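Local structure of RNA-dependent RNA Polymerase (Bombyx mori cytoplasmic polyhedrosis virus, 6TZ0) at residues Asp54-Gly57 with Asn63-Gln66. The protein catalyses RNA-templated RNA synthesis, transcribing the double-stranded viral genome into plus strands and, after core assembly, copying plus strands into complementary minus strands. Sequence-based numbering, arbitrary orientation.
Sequences DYSG and NQLQ
Gly57 and Leu65 face each other as an antiparallel hydrogen-bonded pair, and their two reciprocal backbone bonds are the firm part of this contact. Leu65 N donates to Gly57 O at 2.6 Å in a nearly straight bond, 169° at the hydrogen. The return bond from Gly57 N to Leu65 O, 3.1 Å long, is more bent at 146°. Each carbonyl also receives a CA-H from the opposite strand, Gln64 CA lying 3.3 Å from Gly57 O and Ser56 CA 3.6 Å from Leu65 O. One residue along, Ser56 and Gln66 form a non-hydrogen-bonded pair, their CA atoms 4.7 Å apart.

The side chains on the face of Ser56 and Gln66 add little and are exposed to solvent. CG of Gln66 comes no closer than 4.1 Å to Ser56 OG. The bend of Gln64 at chi2 (-68°) turns its amide toward the Gly57 carbonyl; as modelled, OE1 lies 3.4 Å from Gly57 O without a hydrogen bond. Leu65 lies on the other face and packs with Tyr55 against Val225 of helix 224-237; Leu65 also touches Arg317 of helix 309-320. Asp54 OD1 is hydrogen-bonded to Thr68 OG1, and Asn63 N donates a hydrogen bond to Asp59 OD1 in the connecting turn. Together these strands make a two-stranded antiparallel beta hairpin, lying on the polymerase surface against helices of the N-terminal region, away from the catalytic site.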
ATOM      1  N   ASP A  54     -26.107 -26.446 -32.477  1.00 49.58           N
ATOM      2  CA  ASP A  54     -27.109 -25.402 -32.352  1.00 49.58           C
ATOM      3  C   ASP A  54     -27.889 -25.592 -31.063  1.00 49.58           C
ATOM      4  O   ASP A  54     -28.018 -26.706 -30.553  1.00 49.58           O
ATOM      5  CB  ASP A  54     -28.066 -25.406 -33.544  1.00 49.58           C
ATOM      6  CG  ASP A  54     -27.430 -24.861 -34.804  1.00 49.58           C
ATOM      7  OD1 ASP A  54     -26.543 -23.992 -34.698  1.00 49.58           O
ATOM      8  OD2 ASP A  54     -27.816 -25.301 -35.904  1.00 49.58           O
ATOM      9  N   TYR A  55     -28.414 -24.491 -30.537  1.00 43.56           N
ATOM     10  CA  TYR A  55     -29.100 -24.549 -29.261  1.00 43.56           C
ATOM     11  C   TYR A  55     -30.074 -23.387 -29.169  1.00 43.56           C
ATOM     12  O   TYR A  55     -29.879 -22.344 -29.796  1.00 43.56           O
ATOM     13  CB  TYR A  55     -28.098 -24.512 -28.112  1.00 43.56           C
ATOM     14  CG  TYR A  55     -28.660 -24.883 -26.770  1.00 43.56           C
ATOM     15  CD1 TYR A  55     -28.865 -26.209 -26.431  1.00 43.56           C
ATOM     16  CD2 TYR A  55     -28.976 -23.913 -25.840  1.00 43.56           C
ATOM     17  CE1 TYR A  55     -29.374 -26.558 -25.199  1.00 43.56           C
ATOM     18  CE2 TYR A  55     -29.491 -24.247 -24.608  1.00 43.56           C
ATOM     19  CZ  TYR A  55     -29.687 -25.570 -24.293  1.00 43.56           C
ATOM     20  OH  TYR A  55     -30.193 -25.913 -23.066  1.00 43.56           O
ATOM     21  N   SER A  56     -31.129 -23.580 -28.387  1.00 44.14           N
ATOM     22  CA  SER A  56     -32.192 -22.597 -28.278  1.00 44.14           C
ATOM     23  C   SER A  56     -32.665 -22.523 -26.835  1.00 44.14           C
ATOM     24  O   SER A  56     -32.586 -23.501 -26.089  1.00 44.14           O
ATOM     25  CB  SER A  56     -33.361 -22.940 -29.207  1.00 44.14           C
ATOM     26  OG  SER A  56     -34.403 -21.994 -29.085  1.00 44.14           O
ATOM     27  N   GLY A  57     -33.148 -21.350 -26.449  1.00 43.17           N
ATOM     28  CA  GLY A  57     -33.621 -21.145 -25.098  1.00 43.17           C
ATOM     29  C   GLY A  57     -33.809 -19.668 -24.824  1.00 43.17           C
ATOM     30  O   GLY A  57     -33.823 -18.845 -25.741  1.00 43.17           O
ATOM     31  N   ASN A  63     -36.531 -13.942 -23.054  1.00 42.87           N
ATOM     32  CA  ASN A  63     -36.773 -13.856 -24.485  1.00 42.87           C
ATOM     33  C   ASN A  63     -35.983 -14.938 -25.206  1.00 42.87           C
ATOM     34  O   ASN A  63     -34.862 -15.262 -24.811  1.00 42.87           O
ATOM     35  CB  ASN A  63     -36.381 -12.479 -25.012  1.00 42.87           C
ATOM     36  CG  ASN A  63     -37.154 -11.364 -24.344  1.00 42.87           C
ATOM     37  OD1 ASN A  63     -36.585 -10.547 -23.624  1.00 42.87           O
ATOM     38  ND2 ASN A  63     -38.455 -11.321 -24.582  1.00 42.87           N
ATOM     39  N   GLN A  64     -36.566 -15.484 -26.272  1.00 44.22           N
ATOM     40  CA  GLN A  64     -35.975 -16.626 -26.962  1.00 44.22           C
ATOM     41  C   GLN A  64     -34.738 -16.217 -27.747  1.00 44.22           C
ATOM     42  O   GLN A  64     -34.771 -15.255 -28.519  1.00 44.22           O
ATOM     43  CB  GLN A  64     -36.998 -17.267 -27.895  1.00 44.22           C
ATOM     44  CG  GLN A  64     -38.127 -17.965 -27.177  1.00 44.22           C
ATOM     45  CD  GLN A  64     -37.654 -19.200 -26.441  1.00 44.22           C
ATOM     46  OE1 GLN A  64     -36.822 -19.953 -26.943  1.00 44.22           O
ATOM     47  NE2 GLN A  64     -38.180 -19.414 -25.244  1.00 44.22           N
ATOM     48  N   LEU A  65     -33.647 -16.956 -27.557  1.00 43.94           N
ATOM     49  CA  LEU A  65     -32.388 -16.637 -28.210  1.00 43.94           C
ATOM     50  C   LEU A  65     -31.774 -17.922 -28.748  1.00 43.94           C
ATOM     51  O   LEU A  65     -31.997 -19.007 -28.208  1.00 43.94           O
ATOM     52  CB  LEU A  65     -31.454 -15.897 -27.231  1.00 43.94           C
ATOM     53  CG  LEU A  65     -30.226 -15.108 -27.704  1.00 43.94           C
ATOM     54  CD1 LEU A  65     -28.987 -15.932 -27.785  1.00 43.94           C
ATOM     55  CD2 LEU A  65     -30.502 -14.497 -29.069  1.00 43.94           C
ATOM     56  N   GLN A  66     -31.024 -17.792 -29.843  1.00 46.48           N
ATOM     57  CA  GLN A  66     -30.422 -18.919 -30.545  1.00 46.48           C
ATOM     58  C   GLN A  66     -28.935 -18.672 -30.731  1.00 46.48           C
ATOM     59  O   GLN A  66     -28.541 -17.620 -31.242  1.00 46.48           O
ATOM     60  CB  GLN A  66     -31.079 -19.125 -31.910  1.00 46.48           C
ATOM     61  CG  GLN A  66     -32.515 -19.585 -31.838  1.00 46.48           C
ATOM     62  CD  GLN A  66     -33.169 -19.630 -33.196  1.00 46.48           C
ATOM     63  OE1 GLN A  66     -32.580 -19.218 -34.194  1.00 46.48           O
ATOM     64  NE2 GLN A  66     -34.394 -20.134 -33.246  1.00 46.48           N
TER